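Proteasome activator protein PA26 (Trypanosoma brucei, PDB 1YAR) probably binds as a ring of identical helical subunits to the end of the 20S proteasome and opens its gate, easing the passage of peptides. Local coordinates at residues Asp20-Thr25 with Ala91-Thr96; Gly54-Ser59 with Glu71-Val76; Gln78-Leu83 with Thr205-Met210; Ser159-Lys164 with Leu186-Gln191. All coordinates share one frame; numbering follows the deposited sequence. Where two conformers were deposited one is given.

Interaction 1: residues Asp20-Thr25 with Ala91-Thr96; sequences DSYTET and AETIRT
Y22 turns one face of its ring to the CG2 methyl of T96. The methyl stands 3.8 Å from the centre of the Y22 ring and 20° off the ring normal, a CH-pi contact shifted toward the rim at CG, where T96 CG2 and Y22 CG are 3.6 Å apart. T93 comes in differently: its CG2 lies near the ring plane at the edge, 4.4 Å from Y22 CD2. Y22 holds its CG beside the backbone N (chi1 -74°), and this swings the ring from the interhelical turn onto helix 71-99. The turn joins helix 11-21 to helix 24-57 of the helical bundle. Y22 is the first residue to leave the earlier helix, while T23 N-caps the next one, its OG1 accepting a weak bond from T25 N. In T96 the two branches have separate duties. A chi1 of -68° sends CG2 anti to the backbone N, toward the tyrosine, and folds OG1 back to donate to E92 O at 2.9 Å. That carbonyl also accepts from T96 N, and the two donors reach it from opposite faces of its plane. T96 OG1 is further hydrogen-bonded to T209 OG1 of a neighbouring subunit, whose R212 packs on both Y22 and T96. E92 bonds to H206 and T209 of that same neighbour.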
loop_
_atom_site.group_PDB
_atom_site.type_symbol
_atom_site.label_atom_id
_atom_site.label_comp_id
_atom_site.label_asym_id
_atom_site.label_seq_id
_atom_site.Cartn_x
_atom_site.Cartn_y
_atom_site.Cartn_z
ATOM N N ASP O 20 -67.416 -45.887 58.796
ATOM C CA ASP O 20 -67.014 -46.509 60.063
ATOM C C ASP O 20 -67.798 -47.778 60.386
ATOM O O ASP O 20 -67.282 -48.651 61.075
ATOM C CB ASP O 20 -67.168 -45.524 61.241
ATOM C CG ASP O 20 -66.119 -44.415 61.232
ATOM O OD1 ASP O 20 -65.166 -44.473 60.424
ATOM O OD2 ASP O 20 -66.170 -43.429 62.003
ATOM N N SER O 21 -69.029 -47.859 59.880
ATOM C CA SER O 21 -69.940 -48.984 60.140
ATOM C C SER O 21 -69.741 -50.177 59.202
ATOM O O SER O 21 -70.108 -51.307 59.544
ATOM C CB SER O 21 -71.398 -48.522 60.089
ATOM O OG SER O 21 -71.748 -48.040 58.800
ATOM N N TYR O 22 -69.179 -49.906 58.020
ATOM C CA TYR O 22 -68.850 -50.926 57.025
ATOM C C TYR O 22 -67.445 -50.662 56.519
ATOM O O TYR O 22 -67.240 -49.854 55.619
ATOM C CB TYR O 22 -69.881 -50.883 55.889
ATOM C CG TYR O 22 -71.209 -51.474 56.319
ATOM C CD1 TYR O 22 -72.193 -50.695 56.946
ATOM C CD2 TYR O 22 -71.461 -52.824 56.126
ATOM C CE1 TYR O 22 -73.403 -51.276 57.358
ATOM C CE2 TYR O 22 -72.649 -53.396 56.527
ATOM C CZ TYR O 22 -73.603 -52.631 57.133
ATOM O OH TYR O 22 -74.759 -53.270 57.502
ATOM N N THR O 23 -66.472 -51.309 57.149
ATOM C CA THR O 23 -65.068 -51.038 56.875
ATOM C C THR O 23 -64.470 -52.183 56.064
ATOM O O THR O 23 -65.129 -53.209 55.841
ATOM C CB THR O 23 -64.252 -50.890 58.196
ATOM O OG1 THR O 23 -64.112 -52.175 58.785
ATOM C CG2 THR O 23 -64.988 -50.074 59.276
ATOM N N GLU O 24 -63.213 -52.017 55.659
ATOM C CA GLU O 24 -62.480 -53.071 54.959
ATOM C C GLU O 24 -62.467 -54.367 55.766
ATOM O O GLU O 24 -62.464 -55.457 55.200
ATOM C CB GLU O 24 -61.055 -52.632 54.642
ATOM C CG GLU O 24 -60.386 -53.413 53.509
ATOM C CD GLU O 24 -59.795 -54.753 53.928
ATOM O OE1 GLU O 24 -59.091 -54.834 54.974
ATOM O OE2 GLU O 24 -59.998 -55.745 53.179
ATOM N N THR O 25 -62.452 -54.240 57.096
ATOM C CA THR O 25 -62.471 -55.415 57.964
ATOM C C THR O 25 -63.728 -56.242 57.773
ATOM O O THR O 25 -63.655 -57.466 57.757
ATOM C CB THR O 25 -62.290 -55.021 59.451
ATOM O OG1 THR O 25 -60.993 -54.442 59.610
ATOM C CG2 THR O 25 -62.216 -56.284 60.323
ATOM N N ALA O 91 -72.328 -61.232 50.527
ATOM C CA ALA O 91 -72.053 -60.425 49.318
ATOM C C ALA O 91 -72.514 -58.967 49.471
ATOM O O ALA O 91 -71.837 -58.038 49.021
ATOM C CB ALA O 91 -72.710 -61.054 48.113
ATOM N N GLU O 92 -73.670 -58.768 50.112
ATOM C CA GLU O 92 -74.207 -57.422 50.317
ATOM C C GLU O 92 -73.341 -56.584 51.254
ATOM O O GLU O 92 -73.260 -55.370 51.095
ATOM C CB GLU O 92 -75.650 -57.475 50.816
ATOM C CG GLU O 92 -76.646 -58.007 49.787
ATOM C CD GLU O 92 -76.993 -57.005 48.696
ATOM O OE1 GLU O 92 -76.711 -55.797 48.837
ATOM O OE2 GLU O 92 -77.568 -57.431 47.672
ATOM N N THR O 93 -72.690 -57.238 52.223
ATOM C CA THR O 93 -71.705 -56.571 53.066
ATOM C C THR O 93 -70.553 -56.049 52.213
ATOM O O THR O 93 -70.158 -54.889 52.356
ATOM C CB THR O 93 -71.212 -57.549 54.148
ATOM O OG1 THR O 93 -72.322 -57.862 55.004
ATOM C CG2 THR O 93 -70.162 -56.904 55.061
ATOM N N ILE O 94 -70.015 -56.889 51.327
ATOM C CA ILE O 94 -68.913 -56.426 50.466
ATOM C C ILE O 94 -69.383 -55.289 49.569
ATOM O O ILE O 94 -68.683 -54.296 49.404
ATOM C CB ILE O 94 -68.283 -57.544 49.632
ATOM C CG1 ILE O 94 -67.790 -58.680 50.538
ATOM C CG2 ILE O 94 -67.105 -56.953 48.817
ATOM C CD1 ILE O 94 -67.314 -59.931 49.786
ATOM N N ARG O 95 -70.571 -55.470 49.002
ATOM C CA ARG O 95 -71.186 -54.498 48.126
ATOM C C ARG O 95 -71.213 -53.144 48.818
ATOM O O ARG O 95 -70.779 -52.142 48.250
ATOM C CB ARG O 95 -72.602 -54.972 47.797
ATOM C CG ARG O 95 -73.217 -54.403 46.558
ATOM C CD ARG O 95 -74.076 -55.434 45.806
ATOM N NE ARG O 95 -75.315 -54.856 45.289
ATOM C CZ ARG O 95 -75.404 -54.120 44.186
ATOM N NH1 ARG O 95 -74.322 -53.869 43.461
ATOM N NH2 ARG O 95 -76.580 -53.644 43.801
ATOM N N THR O 96 -71.706 -53.137 50.060
ATOM C CA THR O 96 -71.862 -51.918 50.855
ATOM C C THR O 96 -70.517 -51.238 51.083
ATOM O O THR O 96 -70.404 -50.042 50.903
ATOM C CB THR O 96 -72.531 -52.251 52.211
ATOM O OG1 THR O 96 -73.874 -52.651 51.963
ATOM C CG2 THR O 96 -72.687 -50.977 53.076
#

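Interaction 2: residues Gly54-Ser59 with Glu71-Val76; sequences GVIRNS and EQLLGV. Unlike the reference sequence in segment 54-59: V55 (reference Thr).
I56 and L73 meet end to end, the CD1 methyl of I56 reaching both branches of the leucine. I56 CD1 is 3.6 Å from L73 CD2 and 3.8 Å from L73 CD1, so a single methyl sits against the fork. The isoleucine gets there through its longer branch: CG1 lies beside the backbone N (chi1 -55°), and CD1 extends from it across the gap between the helices, where I56 CA and L73 CA are 9.7 Å apart. Beside this pair the contact thins out, with V55 CG2 no nearer than 4.4 Å to Q72 OE1. Around the two tips, D193 and M197 of helix 183-226 pack against both I56 and L73, and A52 and Y154 add to the surroundings of L73. Further out, the end of helix 24-57 is held by polar bonds. S59 OG donates to V55 O over 2.8 Å, tilted 31° from the carbonyl plane, and R57 O accepts from R190 NH2. R57 itself forms a salt bridge with D82 of a neighbouring subunit. The last turn of one long helix thus meets the first turn of the following long helix, with the short helix 64-67 in the connection between them, as at the end of a helical hairpin in an up-and-down bundle.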
loop_
_atom_site.group_PDB
_atom_site.type_symbol
_atom_site.label_atom_id
_atom_site.label_comp_id
_atom_site.label_asym_id
_atom_site.label_seq_id
_atom_site.Cartn_x
_atom_site.Cartn_y
_atom_site.Cartn_z
ATOM N N GLY O 54 -77.573 -90.847 43.612
ATOM C CA GLY O 54 -77.243 -92.272 43.475
ATOM C C GLY O 54 -78.395 -93.162 43.905
ATOM O O GLY O 54 -78.703 -94.150 43.241
ATOM N N VAL O 55 -79.038 -92.789 45.006
ATOM C CA VAL O 55 -80.193 -93.510 45.544
ATOM C C VAL O 55 -81.383 -93.500 44.566
ATOM O O VAL O 55 -82.019 -94.533 44.337
ATOM C CB VAL O 55 -80.594 -92.967 46.951
ATOM C CG1 VAL O 55 -81.830 -93.682 47.493
ATOM C CG2 VAL O 55 -79.442 -93.135 47.926
ATOM N N ILE O 56 -81.675 -92.339 43.981
ATOM C CA ILE O 56 -82.763 -92.236 43.007
ATOM C C ILE O 56 -82.455 -93.036 41.740
ATOM O O ILE O 56 -83.303 -93.770 41.257
ATOM C CB ILE O 56 -83.053 -90.767 42.651
ATOM C CG1 ILE O 56 -83.340 -89.957 43.921
ATOM C CG2 ILE O 56 -84.219 -90.676 41.668
ATOM C CD1 ILE O 56 -82.962 -88.515 43.787
ATOM N N ARG O 57 -81.244 -92.884 41.208
ATOM C CA ARG O 57 -80.803 -93.626 40.025
ATOM C C ARG O 57 -81.062 -95.134 40.159
ATOM O O ARG O 57 -81.445 -95.787 39.192
ATOM C CB ARG O 57 -79.320 -93.361 39.759
ATOM C CG ARG O 57 -78.726 -94.168 38.616
ATOM C CD ARG O 57 -77.262 -93.847 38.312
ATOM N NE ARG O 57 -77.104 -92.477 37.814
ATOM C CZ ARG O 57 -77.194 -92.113 36.530
ATOM N NH1 ARG O 57 -77.440 -93.007 35.580
ATOM N NH2 ARG O 57 -77.038 -90.838 36.203
ATOM N N ASN O 58 -80.866 -95.657 41.370
ATOM C CA ASN O 58 -81.037 -97.085 41.679
ATOM C C ASN O 58 -82.453 -97.510 42.069
ATOM O O ASN O 58 -82.654 -98.641 42.527
ATOM C CB ASN O 58 -80.060 -97.501 42.784
ATOM C CG ASN O 58 -78.677 -97.832 42.246
ATOM O OD1 ASN O 58 -78.490 -98.008 41.034
ATOM N ND2 ASN O 58 -77.697 -97.932 43.147
ATOM N N SER O 59 -83.422 -96.617 41.876
ATOM C CA SER O 59 -84.802 -96.843 42.298
ATOM C C SER O 59 -85.733 -97.085 41.122
ATOM O O SER O 59 -85.568 -96.487 40.052
ATOM C CB SER O 59 -85.323 -95.634 43.088
ATOM O OG SER O 59 -84.684 -95.519 44.351
ATOM N N GLU O 71 -87.860 -86.946 52.011
ATOM C CA GLU O 71 -87.241 -86.057 52.998
ATOM C C GLU O 71 -85.758 -85.812 52.731
ATOM O O GLU O 71 -85.247 -84.729 53.023
ATOM C CB GLU O 71 -87.373 -86.640 54.414
ATOM C CG GLU O 71 -88.770 -86.630 55.009
ATOM C CD GLU O 71 -88.864 -87.498 56.268
ATOM O OE1 GLU O 71 -88.451 -87.027 57.364
ATOM O OE2 GLU O 71 -89.344 -88.662 56.158
ATOM N N GLN O 72 -85.062 -86.828 52.224
ATOM C CA GLN O 72 -83.645 -86.699 51.921
ATOM C C GLN O 72 -83.405 -85.591 50.873
ATOM O O GLN O 72 -82.464 -84.809 50.996
ATOM C CB GLN O 72 -83.065 -88.023 51.428
ATOM C CG GLN O 72 -81.535 -88.003 51.282
ATOM C CD GLN O 72 -80.959 -89.234 50.600
ATOM O OE1 GLN O 72 -81.699 -90.085 50.105
ATOM N NE2 GLN O 72 -79.633 -89.330 50.572
ATOM N N LEU O 73 -84.266 -85.525 49.863
ATOM C CA LEU O 73 -84.093 -84.534 48.795
ATOM C C LEU O 73 -84.470 -83.147 49.302
ATOM O O LEU O 73 -83.777 -82.167 49.025
ATOM C CB LEU O 73 -84.915 -84.882 47.550
ATOM C CG LEU O 73 -84.946 -86.263 46.888
ATOM C CD1 LEU O 73 -85.285 -86.048 45.426
ATOM C CD2 LEU O 73 -83.681 -87.079 47.014
ATOM N N LEU O 74 -85.569 -83.077 50.050
ATOM C CA LEU O 74 -85.958 -81.853 50.754
ATOM C C LEU O 74 -84.807 -81.314 51.622
ATOM O O LEU O 74 -84.515 -80.118 51.586
ATOM C CB LEU O 74 -87.219 -82.068 51.621
ATOM C CG LEU O 74 -88.459 -82.696 50.976
ATOM C CD1 LEU O 74 -89.520 -83.061 52.023
ATOM C CD2 LEU O 74 -89.038 -81.777 49.893
ATOM N N GLY O 75 -84.143 -82.199 52.374
ATOM C CA GLY O 75 -83.013 -81.797 53.223
ATOM C C GLY O 75 -81.855 -81.200 52.430
ATOM O O GLY O 75 -81.296 -80.164 52.817
ATOM N N VAL O 76 -81.506 -81.838 51.314
ATOM C CA VAL O 76 -80.428 -81.336 50.450
ATOM C C VAL O 76 -80.784 -79.938 49.907
ATOM O O VAL O 76 -79.977 -79.010 49.997
ATOM C CB VAL O 76 -80.067 -82.329 49.298
ATOM C CG1 VAL O 76 -79.111 -81.672 48.265
ATOM C CG2 VAL O 76 -79.422 -83.618 49.859
#

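Interaction 3: residues Gln78-Leu83 with Thr205-Met210; sequences QRYQDL and THLSTM
L207 reaches from helix 183-226 toward L83 and Y80 of helix 71-99. Its CB and CG only carry the fork and have no partner within 4.2 Å in 78-83. CG stands anti to the backbone N (chi1 -178°), which extends the side chain straight off the helix and places its fork between the two helices. From there the branches part, and the first touch is made by CD2: it meets L83 CD1 head-on at 3.6 Å and lies 3.9 Å from Y80 OH, with the carbon Y80 CE1 a little farther off at 4.2 Å. The tyrosine passes the leucine at a slant, presenting neither a clear face nor a clear edge. L83 answers with its own extended side chain (chi1 -176°), and the two leucine tips bridge a gap of 10.6 Å between L83 CA and L207 CA. Helix 111-130 adds L126 and T130 against L207, and helix 24-57 adds I42 and I45 against L83, so helices 24-57, 71-99, 111-130 and 183-226 all contribute side chains here. Around this interior, R79 forms a salt bridge with E41 of helix 24-57, and L198 of a neighbouring subunit packs on Q81. No hydrogen bond crosses between 78-83 and 205-210, and what joins them is dispersion between a few methyls and a phenol end, so the pairing depends on shape and burial rather than on direction.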
loop_
_atom_site.group_PDB
_atom_site.type_symbol
_atom_site.label_atom_id
_atom_site.label_comp_id
_atom_site.label_asym_id
_atom_site.label_seq_id
_atom_site.Cartn_x
_atom_site.Cartn_y
_atom_site.Cartn_z
ATOM N N GLN O 78 -82.958 -77.750 51.059
ATOM C CA GLN O 78 -83.020 -76.797 52.160
ATOM C C GLN O 78 -81.630 -76.322 52.553
ATOM O O GLN O 78 -81.422 -75.140 52.828
ATOM C CB GLN O 78 -83.711 -77.417 53.392
ATOM C CG GLN O 78 -83.775 -76.475 54.588
ATOM C CD GLN O 78 -84.785 -75.359 54.395
ATOM O OE1 GLN O 78 -85.986 -75.565 54.607
ATOM N NE2 GLN O 78 -84.307 -74.170 54.000
ATOM N N ARG O 79 -80.687 -77.250 52.576
ATOM C CA ARG O 79 -79.310 -76.956 52.953
ATOM C C ARG O 79 -78.666 -76.016 51.922
ATOM O O ARG O 79 -77.906 -75.110 52.280
ATOM C CB ARG O 79 -78.537 -78.256 53.009
ATOM C CG ARG O 79 -77.184 -78.169 53.666
ATOM C CD ARG O 79 -76.593 -79.523 53.994
ATOM N NE ARG O 79 -75.179 -79.387 54.339
ATOM C CZ ARG O 79 -74.328 -80.400 54.371
ATOM N NH1 ARG O 79 -74.746 -81.631 54.089
ATOM N NH2 ARG O 79 -73.064 -80.178 54.694
ATOM N N TYR O 80 -78.969 -76.253 50.643
ATOM C CA TYR O 80 -78.477 -75.381 49.566
ATOM C C TYR O 80 -79.063 -73.980 49.706
ATOM O O TYR O 80 -78.319 -72.988 49.668
ATOM C CB TYR O 80 -78.729 -75.990 48.177
ATOM C CG TYR O 80 -78.057 -75.178 47.075
ATOM C CD1 TYR O 80 -76.674 -75.024 47.059
ATOM C CD2 TYR O 80 -78.812 -74.527 46.096
ATOM C CE1 TYR O 80 -76.042 -74.268 46.070
ATOM C CE2 TYR O 80 -78.183 -73.762 45.099
ATOM C CZ TYR O 80 -76.798 -73.648 45.111
ATOM O OH TYR O 80 -76.149 -72.895 44.162
ATOM N N GLN O 81 -80.384 -73.895 49.913
ATOM C CA GLN O 81 -81.048 -72.613 50.122
ATOM C C GLN O 81 -80.460 -71.825 51.300
ATOM O O GLN O 81 -80.205 -70.620 51.178
ATOM C CB GLN O 81 -82.566 -72.793 50.252
ATOM C CG GLN O 81 -83.336 -71.477 50.315
ATOM C CD GLN O 81 -84.832 -71.660 50.117
ATOM O OE1 GLN O 81 -85.608 -70.850 50.584
ATOM N NE2 GLN O 81 -85.234 -72.728 49.417
ATOM N N ASP O 82 -80.215 -72.497 52.435
ATOM C CA ASP O 82 -79.599 -71.819 53.586
ATOM C C ASP O 82 -78.218 -71.276 53.227
ATOM O O ASP O 82 -77.875 -70.144 53.580
ATOM C CB ASP O 82 -79.498 -72.756 54.808
ATOM C CG ASP O 82 -80.866 -73.147 55.368
ATOM O OD1 ASP O 82 -81.872 -72.428 55.117
ATOM O OD2 ASP O 82 -81.028 -74.179 56.066
ATOM N N LEU O 83 -77.422 -72.089 52.540
ATOM C CA LEU O 83 -76.112 -71.647 52.101
ATOM C C LEU O 83 -76.230 -70.403 51.187
ATOM O O LEU O 83 -75.503 -69.415 51.368
ATOM C CB LEU O 83 -75.375 -72.798 51.403
ATOM C CG LEU O 83 -73.929 -72.661 50.899
ATOM C CD1 LEU O 83 -73.896 -71.790 49.640
ATOM C CD2 LEU O 83 -72.982 -72.119 51.960
ATOM N N THR O 205 -70.931 -76.703 42.237
ATOM C CA THR O 205 -69.690 -76.593 41.468
ATOM C C THR O 205 -69.531 -75.176 40.894
ATOM O O THR O 205 -68.494 -74.535 41.081
ATOM C CB THR O 205 -69.679 -77.662 40.352
ATOM O OG1 THR O 205 -69.523 -78.963 40.936
ATOM C CG2 THR O 205 -68.457 -77.541 39.494
ATOM N N HIS O 206 -70.583 -74.700 40.229
ATOM C CA HIS O 206 -70.626 -73.398 39.545
ATOM C C HIS O 206 -70.497 -72.263 40.563
ATOM O O HIS O 206 -69.799 -71.273 40.332
ATOM C CB HIS O 206 -71.969 -73.267 38.830
ATOM C CG HIS O 206 -72.051 -72.126 37.859
ATOM N ND1 HIS O 206 -71.241 -72.034 36.747
ATOM C CD2 HIS O 206 -72.898 -71.067 37.796
ATOM C CE1 HIS O 206 -71.562 -70.948 36.058
ATOM N NE2 HIS O 206 -72.561 -70.341 36.672
ATOM N N LEU O 207 -71.178 -72.426 41.694
ATOM C CA LEU O 207 -71.058 -71.481 42.806
ATOM C C LEU O 207 -69.626 -71.413 43.371
ATOM O O LEU O 207 -69.117 -70.309 43.658
ATOM C CB LEU O 207 -72.076 -71.808 43.921
ATOM C CG LEU O 207 -72.085 -70.838 45.128
ATOM C CD1 LEU O 207 -72.286 -69.353 44.707
ATOM C CD2 LEU O 207 -73.163 -71.248 46.137
ATOM N N SER O 208 -68.988 -72.573 43.542
ATOM C CA SER O 208 -67.626 -72.620 44.075
ATOM C C SER O 208 -66.647 -71.879 43.153
ATOM O O SER O 208 -65.743 -71.186 43.625
ATOM C CB SER O 208 -67.163 -74.058 44.333
ATOM O OG SER O 208 -66.900 -74.758 43.127
ATOM N N THR O 209 -66.845 -72.014 41.843
ATOM C CA THR O 209 -66.031 -71.267 40.862
ATOM C C THR O 209 -66.189 -69.751 41.043
ATOM O O THR O 209 -65.184 -69.035 41.084
ATOM C CB THR O 209 -66.423 -71.669 39.438
ATOM O OG1 THR O 209 -66.173 -73.065 39.279
ATOM C CG2 THR O 209 -65.501 -70.977 38.414
ATOM N N MET O 210 -67.431 -69.279 41.149
ATOM C CA MET O 210 -67.696 -67.851 41.351
ATOM C C MET O 210 -67.105 -67.354 42.661
ATOM O O MET O 210 -66.361 -66.378 42.684
ATOM C CB MET O 210 -69.189 -67.548 41.311
ATOM C CG MET O 210 -69.710 -67.279 39.911
ATOM S SD MET O 210 -69.344 -65.670 39.130
ATOM C CE MET O 210 -67.857 -65.037 39.922
#

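Interaction 4: residues Ser159-Lys164 with Leu186-Gln191; sequences STVEDK and LLELRQ
V161 and L189 form the close part of this antiparallel helix pair, in which helix 150-166 packs against the start of helix 183-226. The short segments have their axes 9.8 Å apart, with 153° between their directions, so they lie some way off strictly antiparallel. V161 CG1 crosses the leucine at a slant, 3.9 Å from L189 CB and equally far from L189 CD1. V161 CG1 and L189 CG each stand anti to their own backbone N, which brings the valine branch and the leucine together between the helices. Both flanks are looser than this core. On one, E162 lends only its aliphatic part, CG lying 4.2 Å from L189 CD1. Its carboxylate turns to polar company, bonding to S182 and S184 of a neighbouring subunit and pairing with R158 of its own chain. Y61, Q65 and A66 also pack on L189. On the other flank V161 CG2 approaches the carboxylate carbon E188 CD, again at 4.2 Å, while E188 OE1 is drawn off to a salt bridge with R152 of a second neighbouring subunit. The solvent side lies at K164, an exposed residue: K164 NZ stays 5.8 Å from E188 OE2, which may leave a weak long-range attraction, but no salt bridge.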
loop_
_atom_site.group_PDB
_atom_site.type_symbol
_atom_site.label_atom_id
_atom_site.label_comp_id
_atom_site.label_asym_id
_atom_site.label_seq_id
_atom_site.Cartn_x
_atom_site.Cartn_y
_atom_site.Cartn_z
ATOM N N SER O 159 -95.378 -81.517 42.628
ATOM C CA SER O 159 -96.805 -81.453 42.971
ATOM C C SER O 159 -97.745 -81.510 41.758
ATOM O O SER O 159 -98.853 -82.044 41.861
ATOM C CB SER O 159 -97.102 -80.222 43.832
ATOM O OG SER O 159 -97.048 -79.034 43.067
ATOM N N THR O 160 -97.298 -80.961 40.625
ATOM C CA THR O 160 -98.017 -81.064 39.353
ATOM C C THR O 160 -98.105 -82.520 38.894
ATOM O O THR O 160 -99.184 -83.002 38.552
ATOM C CB THR O 160 -97.317 -80.209 38.261
ATOM O OG1 THR O 160 -97.255 -78.853 38.692
ATOM C CG2 THR O 160 -98.158 -80.143 36.979
ATOM N N VAL O 161 -96.972 -83.216 38.927
ATOM C CA VAL O 161 -96.904 -84.615 38.532
ATOM C C VAL O 161 -97.640 -85.519 39.536
ATOM O O VAL O 161 -98.371 -86.423 39.136
ATOM C CB VAL O 161 -95.436 -85.050 38.261
ATOM C CG1 VAL O 161 -95.311 -86.559 38.018
ATOM C CG2 VAL O 161 -94.880 -84.270 37.063
ATOM N N GLU O 162 -97.466 -85.258 40.831
ATOM C CA GLU O 162 -98.190 -86.017 41.857
ATOM C C GLU O 162 -99.697 -85.991 41.612
ATOM O O GLU O 162 -100.344 -87.048 41.587
ATOM C CB GLU O 162 -97.845 -85.508 43.255
ATOM C CG GLU O 162 -96.448 -85.901 43.720
ATOM C CD GLU O 162 -95.976 -85.100 44.923
ATOM O OE1 GLU O 162 -96.787 -84.329 45.481
ATOM O OE2 GLU O 162 -94.792 -85.236 45.312
ATOM N N ASP O 163 -100.242 -84.792 41.399
ATOM C CA ASP O 163 -101.684 -84.602 41.184
ATOM C C ASP O 163 -102.195 -85.389 39.990
ATOM O O ASP O 163 -103.287 -85.966 40.051
ATOM C CB ASP O 163 -102.031 -83.123 40.977
ATOM C CG ASP O 163 -102.523 -82.449 42.238
ATOM O OD1 ASP O 163 -102.837 -83.168 43.216
ATOM O OD2 ASP O 163 -102.632 -81.194 42.339
ATOM N N LYS O 164 -101.413 -85.409 38.910
ATOM C CA LYS O 164 -101.805 -86.138 37.714
ATOM C C LYS O 164 -101.760 -87.640 37.938
ATOM O O LYS O 164 -102.627 -88.372 37.449
ATOM C CB LYS O 164 -100.928 -85.763 36.527
ATOM C CG LYS O 164 -101.262 -84.426 35.901
ATOM C CD LYS O 164 -100.488 -84.255 34.612
ATOM C CE LYS O 164 -99.892 -82.870 34.498
ATOM N NZ LYS O 164 -98.796 -82.906 33.466
ATOM N N LEU O 186 -94.927 -91.242 35.012
ATOM C CA LEU O 186 -94.355 -91.923 36.161
ATOM C C LEU O 186 -92.837 -91.804 36.180
ATOM O O LEU O 186 -92.237 -91.499 37.210
ATOM C CB LEU O 186 -94.775 -93.401 36.146
ATOM C CG LEU O 186 -94.393 -94.240 37.360
ATOM C CD1 LEU O 186 -94.884 -93.633 38.671
ATOM C CD2 LEU O 186 -94.917 -95.669 37.187
ATOM N N LEU O 187 -92.214 -92.030 35.032
ATOM C CA LEU O 187 -90.763 -91.869 34.933
ATOM C C LEU O 187 -90.352 -90.397 35.112
ATOM O O LEU O 187 -89.268 -90.113 35.605
ATOM C CB LEU O 187 -90.260 -92.402 33.601
ATOM C CG LEU O 187 -90.279 -93.931 33.435
ATOM C CD1 LEU O 187 -89.960 -94.300 32.033
ATOM C CD2 LEU O 187 -89.300 -94.619 34.421
ATOM N N GLU O 188 -91.217 -89.466 34.705
ATOM C CA GLU O 188 -90.918 -88.045 34.923
ATOM C C GLU O 188 -90.837 -87.684 36.425
ATOM O O GLU O 188 -90.059 -86.799 36.819
ATOM C CB GLU O 188 -91.907 -87.138 34.189
ATOM C CG GLU O 188 -91.450 -85.689 34.166
ATOM C CD GLU O 188 -92.489 -84.740 33.621
ATOM O OE1 GLU O 188 -92.283 -83.517 33.785
ATOM O OE2 GLU O 188 -93.493 -85.204 33.038
ATOM N N LEU O 189 -91.607 -88.391 37.262
ATOM C CA LEU O 189 -91.575 -88.174 38.710
ATOM C C LEU O 189 -90.207 -88.504 39.264
ATOM O O LEU O 189 -89.633 -87.732 40.049
ATOM C CB LEU O 189 -92.634 -89.026 39.424
ATOM C CG LEU O 189 -92.802 -88.840 40.936
ATOM C CD1 LEU O 189 -93.401 -87.475 41.236
ATOM C CD2 LEU O 189 -93.664 -89.996 41.534
ATOM N N ARG O 190 -89.683 -89.653 38.839
ATOM C CA ARG O 190 -88.338 -90.065 39.194
ATOM C C ARG O 190 -87.321 -89.073 38.626
ATOM O O ARG O 190 -86.312 -88.798 39.274
ATOM C CB ARG O 190 -88.072 -91.471 38.656
ATOM C CG ARG O 190 -86.735 -92.036 38.979
ATOM C CD ARG O 190 -86.612 -93.474 38.554
ATOM N NE ARG O 190 -85.232 -93.930 38.576
ATOM C CZ ARG O 190 -84.397 -93.813 37.553
ATOM N NH1 ARG O 190 -84.808 -93.256 36.416
ATOM N NH2 ARG O 190 -83.152 -94.262 37.657
ATOM N N GLN O 191 -87.592 -88.558 37.420
ATOM C CA GLN O 191 -86.631 -87.690 36.735
ATOM C C GLN O 191 -86.541 -86.338 37.429
ATOM O O GLN O 191 -85.457 -85.733 37.485
ATOM C CB GLN O 191 -86.951 -87.507 35.248
ATOM C CG GLN O 191 -85.674 -87.139 34.413
ATOM C CD GLN O 191 -84.535 -88.148 34.588
ATOM O OE1 GLN O 191 -84.743 -89.358 34.431
ATOM N NE2 GLN O 191 -83.340 -87.659 34.898
#

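How the interactions relate
Interactions 1 and 2 both lie along helix 71-99, with centres about 39 Å apart; interaction 2 pairs it with the end of helix 24-57, interaction 1 with the turn leading into that helix. Both are partly buried, one built on a tyrosine face and the other on aliphatic tips. Interaction 3 lies nearest the chain's centre, about 6 Å away, and is wholly buried. Interaction 4, about 28 Å out, is also buried, but carboxylates flank its apolar pair and turn toward other subunits. R190 links it to interaction 2 by gripping the end of helix 24-57. Interactions 1 and 3 both border subunit interfaces.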